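Local coordinates for protein possible translation initiation inhibitor (PDB 3LME) that is of unestablished function but belongs to the YjgF-like family of small alpha/beta proteins that assemble as trimers, at residues A50-M55 against G117-I122; R54-M59 against K92-I97. The protein carries 1 engineered substitution. All blocks are in the same frame, centred on the assembly; numbering follows the deposited sequence.

Contact 1: residues A50-M55 against G117-I122; sequences ARIRRM and GDIAEI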
loop_
_atom_site.group_PDB
_atom_site.type_symbol
_atom_site.label_atom_id
_atom_site.label_comp_id
_atom_site.label_asym_id
_atom_site.label_seq_id
_atom_site.Cartn_x
_atom_site.Cartn_y
_atom_site.Cartn_z
ATOM N N ALA A 50 -13.813 -20.210 3.209
ATOM C CA ALA A 50 -12.782 -21.036 2.626
ATOM C C ALA A 50 -11.942 -20.165 1.724
ATOM O O ALA A 50 -10.731 -20.305 1.707
ATOM C CB ALA A 50 -13.397 -22.187 1.855
ATOM N N ARG A 51 -12.574 -19.242 0.997
ATOM C CA ARG A 51 -11.867 -18.370 0.048
ATOM C C ARG A 51 -10.879 -17.452 0.726
ATOM O O ARG A 51 -9.734 -17.343 0.312
ATOM C CB ARG A 51 -12.856 -17.517 -0.704
ATOM C CG ARG A 51 -12.270 -16.847 -1.892
ATOM C CD ARG A 51 -12.296 -17.751 -3.114
ATOM N NE ARG A 51 -12.721 -16.962 -4.260
ATOM C CZ ARG A 51 -13.963 -16.950 -4.744
ATOM N NH1 ARG A 51 -14.251 -16.167 -5.782
ATOM N NH2 ARG A 51 -14.899 -17.734 -4.215
ATOM N N ILE A 52 -11.343 -16.794 1.778
ATOM C CA ILE A 52 -10.532 -15.889 2.530
ATOM C C ILE A 52 -9.444 -16.600 3.329
ATOM O O ILE A 52 -8.278 -16.136 3.320
ATOM C CB ILE A 52 -11.401 -15.015 3.413
ATOM C CG1 ILE A 52 -12.003 -13.899 2.561
ATOM C CG2 ILE A 52 -10.576 -14.415 4.551
ATOM C CD1 ILE A 52 -13.236 -13.314 3.127
ATOM N N ARG A 53 -9.791 -17.707 4.010
ATOM C CA ARG A 53 -8.767 -18.523 4.710
ATOM C C ARG A 53 -7.650 -18.904 3.721
ATOM O O ARG A 53 -6.456 -18.764 4.022
ATOM C CB ARG A 53 -9.376 -19.755 5.410
ATOM C CG ARG A 53 -8.370 -20.714 6.094
ATOM C CD ARG A 53 -7.390 -19.961 7.038
ATOM N NE ARG A 53 -6.377 -20.774 7.760
ATOM C CZ ARG A 53 -6.563 -21.341 8.958
ATOM N NH1 ARG A 53 -7.735 -21.233 9.559
ATOM N NH2 ARG A 53 -5.583 -22.025 9.551
ATOM N N ARG A 54 -8.049 -19.303 2.520
ATOM C CA ARG A 54 -7.096 -19.715 1.518
ATOM C C ARG A 54 -6.237 -18.572 1.001
ATOM O O ARG A 54 -5.073 -18.779 0.645
ATOM C CB ARG A 54 -7.810 -20.396 0.358
ATOM C CG ARG A 54 -6.891 -21.093 -0.638
ATOM C CD ARG A 54 -6.211 -22.215 0.060
ATOM N NE ARG A 54 -5.818 -23.229 -0.903
ATOM C CZ ARG A 54 -6.480 -24.358 -1.131
ATOM N NH1 ARG A 54 -7.596 -24.636 -0.471
ATOM N NH2 ARG A 54 -6.013 -25.206 -2.044
ATOM N N MET A 55 -6.812 -17.374 0.931
ATOM C CA MET A 55 -6.056 -16.169 0.593
ATOM C C MET A 55 -4.974 -15.941 1.652
ATOM O O MET A 55 -3.797 -15.745 1.316
ATOM C CB MET A 55 -6.992 -14.975 0.495
ATOM C CG MET A 55 -6.328 -13.609 0.275
ATOM S SD MET A 55 -7.587 -12.316 0.257
ATOM C CE MET A 55 -8.011 -12.250 2.014
ATOM N N GLY A 117 -12.072 -11.526 -10.702
ATOM C CA GLY A 117 -13.466 -11.396 -10.252
ATOM C C GLY A 117 -13.635 -11.950 -8.845
ATOM O O GLY A 117 -14.764 -12.157 -8.380
ATOM N N ASP A 118 -12.491 -12.185 -8.181
ATOM C CA ASP A 118 -12.424 -12.667 -6.799
ATOM C C ASP A 118 -13.067 -11.675 -5.816
ATOM O O ASP A 118 -13.289 -10.504 -6.149
ATOM C CB ASP A 118 -10.962 -12.945 -6.408
ATOM C CG ASP A 118 -10.821 -14.098 -5.387
ATOM O OD1 ASP A 118 -11.517 -14.107 -4.337
ATOM O OD2 ASP A 118 -10.002 -15.013 -5.647
ATOM N N ILE A 119 -13.370 -12.155 -4.614
ATOM C CA ILE A 119 -13.957 -11.316 -3.578
ATOM C C ILE A 119 -12.967 -10.611 -2.641
ATOM O O ILE A 119 -13.358 -9.748 -1.880
ATOM C CB ILE A 119 -14.964 -12.098 -2.730
ATOM C CG1 ILE A 119 -14.251 -13.065 -1.772
ATOM C CG2 ILE A 119 -15.954 -12.792 -3.628
ATOM C CD1 ILE A 119 -15.196 -13.804 -0.860
ATOM N N ALA A 120 -11.697 -10.968 -2.691
ATOM C CA ALA A 120 -10.728 -10.443 -1.745
ATOM C C ALA A 120 -9.319 -10.695 -2.233
ATOM O O ALA A 120 -9.013 -11.771 -2.750
ATOM C CB ALA A 120 -10.924 -11.054 -0.366
ATOM N N GLU A 121 -8.465 -9.696 -2.067
ATOM C CA GLU A 121 -7.061 -9.841 -2.373
ATOM C C GLU A 121 -6.302 -9.160 -1.238
ATOM O O GLU A 121 -6.817 -8.210 -0.647
ATOM C CB GLU A 121 -6.777 -9.177 -3.706
ATOM C CG GLU A 121 -5.383 -9.385 -4.243
ATOM C CD GLU A 121 -5.292 -9.039 -5.715
ATOM O OE1 GLU A 121 -4.165 -8.921 -6.230
ATOM O OE2 GLU A 121 -6.350 -8.888 -6.372
ATOM N N ILE A 122 -5.107 -9.655 -0.910
ATOM C CA ILE A 122 -4.393 -9.137 0.252
ATOM C C ILE A 122 -2.949 -8.833 -0.055
ATOM O O ILE A 122 -2.352 -9.529 -0.835
ATOM C CB ILE A 122 -4.536 -10.064 1.516
ATOM C CG1 ILE A 122 -3.884 -9.431 2.756
ATOM C CG2 ILE A 122 -3.910 -11.446 1.295
ATOM C CD1 ILE A 122 -4.364 -10.005 4.070
#
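Met55 and Ile122 meet where helix 48-64 lies on the sheet of this YjgF-like alpha/beta fold. Segments 50-55 and 120-122 run nearly parallel, their axes 8.9 Å apart, a spacing filled by side chains. The tightly packed end belongs to Met55. With CG anti to the backbone N (chi1 175°), its chain runs straight out from the helix and bends only at the last torsion, where CE turns aside. SD settles over the strand backbone, 3.4 Å from Ala120 O and 3.6 Å from Ala120 CB, while Met55 CG lies against the gamma methyl of Ile122 (CG2). Val78 of the adjoining strand touches both Met55 and Ile122, which places this end in the core.

Toward the start of the helix the packing is looser. Ile52, still buried, reaches Ala120 CB with CG1 at 4.2 Å, and its CD1 is 4.5 Å from CD1 of Ile119. The side that reaches solvent is formed by the partly exposed Ile119 and Arg51. Arg51 folds its bent chain toward Asp118, which approaches from the opposite direction. The resulting salt bridge includes only a weak hydrogen bond, Arg51 NE to Asp118 OD1 at 3.1 Å with an N-H...O angle of 129°, and the guanidinium and carboxylate planes are 60° apart. The carboxylate has further partners: His35 ND1 is hydrogen-bonded to OD2, and the backbone N of Ile119 donates to the anti lone pair of OD1 at 2.7 Å.

Contact 2: residues R54-M59 against K92-I97; sequences RMFDNM and KVQKDI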
loop_
_atom_site.group_PDB
_atom_site.type_symbol
_atom_site.label_atom_id
_atom_site.label_comp_id
_atom_site.label_asym_id
_atom_site.label_seq_id
_atom_site.Cartn_x
_atom_site.Cartn_y
_atom_site.Cartn_z
ATOM N N ARG A 54 -8.049 -19.303 2.520
ATOM C CA ARG A 54 -7.096 -19.715 1.518
ATOM C C ARG A 54 -6.237 -18.572 1.001
ATOM O O ARG A 54 -5.073 -18.779 0.645
ATOM C CB ARG A 54 -7.810 -20.396 0.358
ATOM C CG ARG A 54 -6.891 -21.093 -0.638
ATOM C CD ARG A 54 -6.211 -22.215 0.060
ATOM N NE ARG A 54 -5.818 -23.229 -0.903
ATOM C CZ ARG A 54 -6.480 -24.358 -1.131
ATOM N NH1 ARG A 54 -7.596 -24.636 -0.471
ATOM N NH2 ARG A 54 -6.013 -25.206 -2.044
ATOM N N MET A 55 -6.812 -17.374 0.931
ATOM C CA MET A 55 -6.056 -16.169 0.593
ATOM C C MET A 55 -4.974 -15.941 1.652
ATOM O O MET A 55 -3.797 -15.745 1.316
ATOM C CB MET A 55 -6.992 -14.975 0.495
ATOM C CG MET A 55 -6.328 -13.609 0.275
ATOM S SD MET A 55 -7.587 -12.316 0.257
ATOM C CE MET A 55 -8.011 -12.250 2.014
ATOM N N PHE A 56 -5.360 -16.028 2.928
ATOM C CA PHE A 56 -4.375 -15.901 4.003
ATOM C C PHE A 56 -3.287 -16.988 3.987
ATOM O O PHE A 56 -2.089 -16.670 4.099
ATOM C CB PHE A 56 -5.060 -15.847 5.343
ATOM C CG PHE A 56 -5.570 -14.500 5.696
ATOM C CD1 PHE A 56 -4.727 -13.550 6.215
ATOM C CD2 PHE A 56 -6.905 -14.182 5.513
ATOM C CE1 PHE A 56 -5.208 -12.300 6.564
ATOM C CE2 PHE A 56 -7.411 -12.903 5.849
ATOM C CZ PHE A 56 -6.569 -11.974 6.367
ATOM N N ASP A 57 -3.696 -18.254 3.823
ATOM C CA ASP A 57 -2.748 -19.353 3.723
ATOM C C ASP A 57 -1.783 -19.154 2.528
ATOM O O ASP A 57 -0.563 -19.334 2.677
ATOM C CB ASP A 57 -3.470 -20.695 3.604
ATOM C CG ASP A 57 -4.224 -21.118 4.892
ATOM O OD1 ASP A 57 -3.996 -20.582 6.011
ATOM O OD2 ASP A 57 -5.058 -22.045 4.773
ATOM N N ASN A 58 -2.288 -18.787 1.350
ATOM C CA ASN A 58 -1.374 -18.550 0.257
ATOM C C ASN A 58 -0.331 -17.494 0.617
ATOM O O ASN A 58 0.854 -17.674 0.322
ATOM C CB ASN A 58 -2.097 -18.102 -1.002
ATOM C CG ASN A 58 -2.806 -19.218 -1.711
ATOM O OD1 ASN A 58 -3.729 -18.983 -2.471
ATOM N ND2 ASN A 58 -2.377 -20.429 -1.486
ATOM N N MET A 59 -0.781 -16.384 1.218
ATOM C CA MET A 59 0.088 -15.245 1.557
ATOM C C MET A 59 1.133 -15.771 2.541
ATOM O O MET A 59 2.347 -15.551 2.330
ATOM C CB MET A 59 -0.717 -14.047 2.141
ATOM C CG MET A 59 0.111 -12.802 2.559
ATOM S SD MET A 59 -0.642 -11.540 3.643
ATOM C CE MET A 59 -1.111 -12.477 5.100
ATOM N N LYS A 92 -13.177 -13.143 11.379
ATOM C CA LYS A 92 -13.277 -14.518 11.809
ATOM C C LYS A 92 -12.018 -15.323 11.391
ATOM O O LYS A 92 -11.432 -16.070 12.190
ATOM C CB LYS A 92 -14.570 -15.096 11.238
ATOM C CG LYS A 92 -14.658 -16.571 11.152
ATOM C CD LYS A 92 -15.466 -17.174 12.301
ATOM C CE LYS A 92 -14.873 -18.560 12.712
ATOM N NZ LYS A 92 -14.049 -19.272 11.639
ATOM N N VAL A 93 -11.573 -15.150 10.153
ATOM C CA VAL A 93 -10.412 -15.900 9.706
ATOM C C VAL A 93 -9.145 -15.508 10.454
ATOM O O VAL A 93 -8.302 -16.367 10.760
ATOM C CB VAL A 93 -10.221 -15.805 8.206
ATOM C CG1 VAL A 93 -8.865 -16.360 7.823
ATOM C CG2 VAL A 93 -11.368 -16.585 7.481
ATOM N N GLN A 94 -9.018 -14.214 10.758
ATOM C CA GLN A 94 -7.881 -13.750 11.523
ATOM C C GLN A 94 -7.935 -14.255 12.975
ATOM O O GLN A 94 -6.904 -14.587 13.533
ATOM C CB GLN A 94 -7.726 -12.238 11.438
ATOM C CG GLN A 94 -7.057 -11.749 10.182
ATOM C CD GLN A 94 -6.621 -10.303 10.294
ATOM O OE1 GLN A 94 -7.428 -9.378 10.175
ATOM N NE2 GLN A 94 -5.336 -10.096 10.523
ATOM N N LYS A 95 -9.119 -14.343 13.585
ATOM C CA LYS A 95 -9.208 -14.991 14.909
ATOM C C LYS A 95 -8.708 -16.435 14.843
ATOM O O LYS A 95 -8.079 -16.933 15.777
ATOM C CB LYS A 95 -10.626 -14.963 15.481
ATOM C CG LYS A 95 -10.891 -13.756 16.385
ATOM C CD LYS A 95 -12.342 -13.708 16.824
ATOM C CE LYS A 95 -12.793 -12.259 17.071
ATOM N NZ LYS A 95 -12.605 -11.790 18.508
ATOM N N ASP A 96 -8.971 -17.099 13.722
ATOM C CA ASP A 96 -8.575 -18.482 13.573
ATOM C C ASP A 96 -7.057 -18.626 13.515
ATOM O O ASP A 96 -6.494 -19.614 13.993
ATOM C CB ASP A 96 -9.167 -19.067 12.296
ATOM C CG ASP A 96 -10.630 -19.492 12.434
ATOM O OD1 ASP A 96 -11.188 -19.572 13.582
ATOM O OD2 ASP A 96 -11.208 -19.754 11.336
ATOM N N ILE A 97 -6.406 -17.640 12.909
ATOM C CA ILE A 97 -4.996 -17.746 12.604
ATOM C C ILE A 97 -4.179 -17.178 13.749
ATOM O O ILE A 97 -3.239 -17.813 14.217
ATOM C CB ILE A 97 -4.658 -17.089 11.227
ATOM C CG1 ILE A 97 -5.301 -17.916 10.103
ATOM C CG2 ILE A 97 -3.153 -16.946 11.024
ATOM C CD1 ILE A 97 -5.004 -17.435 8.714
#
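Phe56 carries the contact between helices 48-64 and 83-98, meeting the neighbours Val93 and Gln94 and, one turn on, Ile97. The short axes pass 10.9 Å apart at a crossing angle of -46°, a wide separation that leaves the bridging to side chains; no hydrogen bond joins the two segments.

The apolar contacts come first. Phe56 CG stands anti to the carbonyl carbon (chi1 -82°), which carries the ring toward helix 83-98. There CD2 meets Val93 CG1 at 3.7 Å. Nearer the backbone, Phe56 CB touches Ile97 CD1, also at 3.7 Å, the delta methyl reaching the root of the ring. At the far end CZ lies 3.9 Å from Gln94 CG, so the aliphatic part of the glutamine does the touching. These two side chains cross at about a right angle, yet ring and amide planes differ by only 18°.

The polar groups do not bond across the two segments. Gln94 OE1 accepts a hydrogen bond from Arg106 NH2 and, weakly, bonds Thr18 of the third subunit; Asp57 OD1 forms a salt bridge with Arg53 one turn earlier. Lys92 NZ forms a salt bridge with Asp96 OD2 at 2.9 Å and another with Glu49 of helix 48-64, a polar tie between the helices away from Phe56.

The sheet packs against the helix pair: Phe56 rests on Ile122 of strand 120-127 and Gln94 on Leu76 of strand 73-80.

In the fold
From the N terminus, the first strands lead into helix 48-64, where both contacts begin; Arg54 and Met55 belong to both. The chain then passes through strand 73-80 to helix 83-98, and contact 2 closes this shorter loop of 32 intervening residues. It continues through strand 106-110 to strand 120-127, where contact 1 closes a span of 61 residues. The two loops share their start on the helix, and the shorter one lies within the longer, since 92-97 comes before 117-122. Their centres lie 9 Å apart, and the contacts touch through Ile122 CD1 and Phe56 CE1 at 3.5 Å. Together they join helix 48-64 to the sheet and to its neighbouring helix.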